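Local coordinates for protein 33 kDa chaperonin (Thermotoga maritima, PDB 1VQ0) that probably acts as a redox-regulated molecular chaperone that protects thermally unfolding and oxidatively damaged proteins from irreversible aggregation, at residues R39-L44 / C278-V283; T94-V99 / K242-R247. All coordinates share one frame; numbering follows the deposited sequence.

Contact 1. Residues R39-L44 / C278-V283; sequences RNRHAL and CNTRYV. With ZN (zinc ion), chain C.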
# COMPACT_ATOMS: atom_id res chain seq x y z
N ARG A 39 9.78 -25.67 -7.39
CA ARG A 39 9.25 -26.86 -6.76
C ARG A 39 10.37 -27.72 -6.15
O ARG A 39 10.26 -28.17 -5.04
CB ARG A 39 8.47 -27.70 -7.77
CG ARG A 39 8.00 -29.05 -7.20
CD ARG A 39 7.12 -29.86 -8.12
NE ARG A 39 7.93 -30.84 -8.81
CZ ARG A 39 8.23 -32.08 -8.38
NH1 ARG A 39 7.75 -32.61 -7.23
NH2 ARG A 39 9.00 -32.83 -9.14
N ASN A 40 11.46 -27.94 -6.90
CA ASN A 40 12.58 -28.66 -6.36
C ASN A 40 13.39 -27.93 -5.29
O ASN A 40 13.76 -28.52 -4.29
CB ASN A 40 13.50 -29.16 -7.48
CG ASN A 40 12.76 -30.08 -8.45
OD1 ASN A 40 11.92 -30.86 -8.04
ND2 ASN A 40 13.03 -29.93 -9.75
N ARG A 41 13.68 -26.65 -5.49
CA ARG A 41 14.45 -25.88 -4.49
C ARG A 41 13.75 -25.88 -3.13
O ARG A 41 14.33 -26.20 -2.09
CB ARG A 41 14.69 -24.46 -4.99
CG ARG A 41 15.77 -24.37 -6.06
CD ARG A 41 16.05 -22.95 -6.51
NE ARG A 41 17.23 -22.81 -7.38
CZ ARG A 41 18.50 -22.90 -6.98
NH1 ARG A 41 18.83 -23.15 -5.71
NH2 ARG A 41 19.45 -22.77 -7.88
N HIS A 42 12.45 -25.62 -3.18
CA HIS A 42 11.60 -25.53 -1.99
C HIS A 42 10.92 -26.82 -1.58
O HIS A 42 10.22 -26.81 -0.60
CB HIS A 42 10.50 -24.51 -2.24
CG HIS A 42 10.99 -23.10 -2.33
ND1 HIS A 42 11.64 -22.46 -1.29
CD2 HIS A 42 10.87 -22.18 -3.33
CE1 HIS A 42 11.89 -21.21 -1.64
NE2 HIS A 42 11.44 -21.01 -2.88
N ALA A 43 11.10 -27.89 -2.35
CA ALA A 43 10.45 -29.17 -2.08
C ALA A 43 8.95 -28.96 -1.86
O ALA A 43 8.37 -29.43 -0.87
CB ALA A 43 11.12 -29.89 -0.87
N LEU A 44 8.34 -28.25 -2.82
CA LEU A 44 6.92 -27.90 -2.76
C LEU A 44 6.03 -29.13 -2.91
O LEU A 44 6.29 -30.00 -3.69
CB LEU A 44 6.55 -26.89 -3.87
CG LEU A 44 7.28 -25.53 -3.88
CD1 LEU A 44 6.78 -24.73 -4.98
CD2 LEU A 44 7.13 -24.76 -2.56
N CYS A 278 15.25 -18.98 -2.29
CA CYS A 278 15.71 -20.11 -3.08
C CYS A 278 16.06 -21.34 -2.22
O CYS A 278 16.45 -22.38 -2.75
CB CYS A 278 16.89 -19.70 -3.96
SG CYS A 278 18.39 -19.49 -3.01
N ASN A 279 15.88 -21.23 -0.90
CA ASN A 279 16.11 -22.34 0.01
C ASN A 279 17.58 -22.85 -0.02
O ASN A 279 17.86 -23.98 0.32
CB ASN A 279 15.17 -23.51 -0.32
CG ASN A 279 15.00 -24.48 0.85
OD1 ASN A 279 15.25 -24.13 1.98
ND2 ASN A 279 14.54 -25.67 0.56
N THR A 280 18.51 -22.01 -0.43
CA THR A 280 19.92 -22.27 -0.21
C THR A 280 20.27 -22.06 1.27
O THR A 280 19.93 -21.03 1.88
CB THR A 280 20.78 -21.37 -1.06
OG1 THR A 280 20.47 -21.60 -2.43
CG2 THR A 280 22.29 -21.76 -0.92
N ARG A 281 20.94 -23.08 1.81
CA ARG A 281 21.44 -23.16 3.18
C ARG A 281 22.93 -22.83 3.24
O ARG A 281 23.72 -23.29 2.43
CB ARG A 281 21.24 -24.57 3.72
CG ARG A 281 21.61 -24.76 5.21
CD ARG A 281 21.39 -26.23 5.74
NE ARG A 281 20.07 -26.71 5.35
CZ ARG A 281 18.92 -26.45 6.00
NH1 ARG A 281 18.92 -25.76 7.15
NH2 ARG A 281 17.76 -26.89 5.52
N TYR A 282 23.28 -22.06 4.26
CA TYR A 282 24.61 -21.59 4.51
C TYR A 282 24.97 -22.02 5.93
O TYR A 282 24.33 -21.61 6.89
CB TYR A 282 24.63 -20.05 4.40
CG TYR A 282 24.37 -19.54 3.00
CD1 TYR A 282 23.09 -19.30 2.54
CD2 TYR A 282 25.42 -19.33 2.12
CE1 TYR A 282 22.88 -18.83 1.27
CE2 TYR A 282 25.21 -18.88 0.85
CZ TYR A 282 23.94 -18.64 0.41
OH TYR A 282 23.76 -18.18 -0.86
N VAL A 283 26.00 -22.85 6.04
CA VAL A 283 26.42 -23.45 7.32
C VAL A 283 27.74 -22.83 7.74
O VAL A 283 28.66 -22.71 6.96
CB VAL A 283 26.56 -25.00 7.21
CG1 VAL A 283 27.04 -25.63 8.53
CG2 VAL A 283 25.25 -25.65 6.78
ZN ZN C . 18.65 -17.20 -2.31
O HOH W 1 21.44 -23.22 -4.26
O HOH W 2 18.00 -24.55 -3.13
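The amide of Asn-279 reaches across to the last turn of helix 32-42, where a Schellman motif with Ala-43 as its positive-phi residue ends the helix beside the loop that carries Cys-278 of the zinc site. ND2 of Asn-279 donates to Arg-41 O at 2.7 Å, nearly straight at 168° and within the plane of its own amide. CG lies anti to the backbone N (chi1 -160°), which places ND2 within bonding distance of that oxygen. Amide and His-42 ring run past one another in opposite directions, their planes only 15° apart, with His-42 ND1 3.8 Å from Asn-279 CB; NE2 of that ring is held by Gly-97 O. An alanine in place of Asn-279 would probably leave Arg-41 O without this donor and the zinc loop less firmly tied to the helix. The extended chain of Arg-41 runs alongside the Cys-278 carbonyl, with CB 3.5 Å from Cys-278 O, while Glu-37 pairs with its NE. Its NH1 reaches the loop through two waters, one that takes a weak bond from NH1 and donates to Cys-278 O, the other in the guanidinium plane and 2.6 Å from Thr-280 OG1. Cys-278 SG binds zinc at 2.4 Å.

Contact 2. Residues T94-V99 / K242-R247; sequences TVRGYV and KCDCNR. With ZN (zinc ion), chain C.
NH1 of Arg-96 meets two groups of the zinc loop at once. Cys-243 SG sits at the guanidinium edge, in its plane, 3.3 Å from Arg-96 NH1 in a weak hydrogen bond, while Asp-244 OD1 approaches obliquely at 3.0 Å from the same nitrogen, completing a salt bridge. That bond too is weak, bent to 130° at the hydrogen, and the carboxylate stands almost perpendicular to the guanidinium, 88° between planes. On its way there the arginine is extended from CG to NE and passes the backbone of Lys-242, with Arg-96 CB 3.4 Å from Lys-242 O. The backbone fixes where the loop starts: Lys-242 N donates to Val-95 O at 2.8 Å, and Thr-94 CB packs on Lys-242 CB, 3.8 Å away. Cys-243 SG and Cys-245 SG bind zinc at 2.3 and 2.4 Å, and the former also accepts a weak bond from Cys-245 N. A positive charge beside the thiolate would probably ease the build-up of negative charge round the metal.

Further out, Gln-88 takes a hydrogen bond from Arg-96 NH2 and Arg-71 pairs with Asp-244 OD2, so both ends of the salt bridge have second partners. A water joins Thr-94 OG1 to Lys-242 O, and that hydroxyl is also hydrogen-bonded to Thr-90 OG1. With Cys-275 and Cys-278, the two cysteines make the four-cysteine zinc centre characteristic of the reduced Hsp33 redox switch.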
# COMPACT_ATOMS: atom_id res chain seq x y z
N THR A 94 14.09 -12.14 -14.66
CA THR A 94 14.21 -13.23 -13.71
C THR A 94 13.09 -13.22 -12.67
O THR A 94 12.41 -12.22 -12.49
CB THR A 94 15.60 -13.28 -13.01
OG1 THR A 94 15.71 -12.22 -12.05
CG2 THR A 94 16.75 -13.09 -14.01
N VAL A 95 12.92 -14.35 -12.00
CA VAL A 95 11.94 -14.46 -10.94
C VAL A 95 12.49 -15.24 -9.73
O VAL A 95 13.44 -15.99 -9.83
CB VAL A 95 10.61 -15.13 -11.36
CG1 VAL A 95 9.94 -14.33 -12.42
CG2 VAL A 95 10.80 -16.56 -11.85
N ARG A 96 11.85 -15.04 -8.61
CA ARG A 96 12.05 -15.88 -7.46
C ARG A 96 10.82 -15.72 -6.58
O ARG A 96 10.04 -14.82 -6.76
CB ARG A 96 13.33 -15.50 -6.71
CG ARG A 96 13.39 -14.03 -6.25
CD ARG A 96 14.63 -13.73 -5.41
NE ARG A 96 14.61 -12.38 -4.90
CZ ARG A 96 15.52 -11.83 -4.13
NH1 ARG A 96 16.55 -12.54 -3.67
NH2 ARG A 96 15.36 -10.55 -3.75
N GLY A 97 10.68 -16.60 -5.61
CA GLY A 97 9.43 -16.73 -4.88
C GLY A 97 9.44 -17.79 -3.80
O GLY A 97 10.37 -18.59 -3.72
N TYR A 98 8.43 -17.77 -2.94
CA TYR A 98 8.31 -18.69 -1.80
C TYR A 98 6.88 -18.63 -1.22
O TYR A 98 6.11 -17.69 -1.50
CB TYR A 98 9.34 -18.37 -0.72
CG TYR A 98 9.16 -17.01 0.01
CD1 TYR A 98 9.77 -15.87 -0.46
CD2 TYR A 98 8.43 -16.92 1.21
CE1 TYR A 98 9.61 -14.62 0.21
CE2 TYR A 98 8.25 -15.69 1.89
CZ TYR A 98 8.85 -14.54 1.36
OH TYR A 98 8.75 -13.32 2.02
N VAL A 99 6.53 -19.65 -0.44
CA VAL A 99 5.26 -19.69 0.27
C VAL A 99 5.58 -19.93 1.71
O VAL A 99 6.64 -20.49 2.02
CB VAL A 99 4.29 -20.76 -0.20
CG1 VAL A 99 3.92 -20.56 -1.63
CG2 VAL A 99 4.86 -22.18 -0.01
N LYS A 242 16.06 -16.85 -10.47
CA LYS A 242 17.32 -16.33 -9.97
C LYS A 242 17.17 -15.62 -8.64
O LYS A 242 16.24 -14.88 -8.43
CB LYS A 242 17.96 -15.40 -11.00
CG LYS A 242 19.48 -15.40 -10.90
CD LYS A 242 20.11 -14.29 -11.73
CE LYS A 242 21.51 -13.95 -11.21
NZ LYS A 242 22.39 -13.60 -12.34
N CYS A 243 18.15 -15.85 -7.75
CA CYS A 243 18.29 -15.21 -6.47
C CYS A 243 19.68 -14.50 -6.40
O CYS A 243 20.54 -14.81 -7.16
CB CYS A 243 18.18 -16.24 -5.37
SG CYS A 243 17.92 -15.53 -3.76
N ASP A 244 19.82 -13.52 -5.51
CA ASP A 244 21.03 -12.74 -5.34
C ASP A 244 21.67 -13.08 -3.98
O ASP A 244 22.60 -12.42 -3.56
CB ASP A 244 20.76 -11.21 -5.43
CG ASP A 244 19.91 -10.68 -4.26
OD1 ASP A 244 19.38 -11.50 -3.52
OD2 ASP A 244 19.71 -9.48 -3.99
N CYS A 245 21.18 -14.07 -3.27
CA CYS A 245 21.88 -14.45 -2.05
C CYS A 245 23.26 -15.04 -2.39
O CYS A 245 23.53 -15.50 -3.49
CB CYS A 245 21.07 -15.45 -1.25
SG CYS A 245 20.98 -17.11 -1.98
N ASN A 246 24.13 -14.95 -1.40
CA ASN A 246 25.46 -15.51 -1.44
C ASN A 246 25.95 -15.58 0.01
O ASN A 246 25.25 -15.15 0.94
CB ASN A 246 26.42 -14.70 -2.31
CG ASN A 246 26.64 -13.29 -1.79
OD1 ASN A 246 26.77 -13.06 -0.60
ND2 ASN A 246 26.72 -12.35 -2.71
N ARG A 247 27.12 -16.15 0.19
CA ARG A 247 27.63 -16.38 1.55
C ARG A 247 27.98 -15.12 2.29
O ARG A 247 27.79 -15.04 3.49
CB ARG A 247 28.87 -17.27 1.51
CG ARG A 247 29.25 -17.78 2.87
CD ARG A 247 30.23 -18.88 2.80
NE ARG A 247 30.59 -19.40 4.09
CZ ARG A 247 29.95 -20.37 4.71
NH1 ARG A 247 30.40 -20.77 5.89
NH2 ARG A 247 28.88 -20.95 4.16
ZN ZN C . 18.65 -17.20 -2.31
O HOH W 3 14.55 -12.87 -9.62

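Overall arrangement
Contacts 1 and 2 lie about 10 Å apart, centre to centre, at the junction between the large mixed sheet and the zinc-binding C-terminal region. Along the chain contact 2 is nested within contact 1: 39-44, 94-99, 242-247, then 278-283. Each ties one piece of the zinc site to the body of the protein: 278-283 meets the end of helix 32-42, whereas the loop 242-247 meets strand 94-99. Contact 1 supplies one and contact 2 two of the four cysteines round the same ion. They also touch directly, Arg-247 NH1 bonding to Val-283 O. As in other Hsp33 proteins, forming the predicted disulfides, absent from this model, would be expected to release the zinc that joins the two loops.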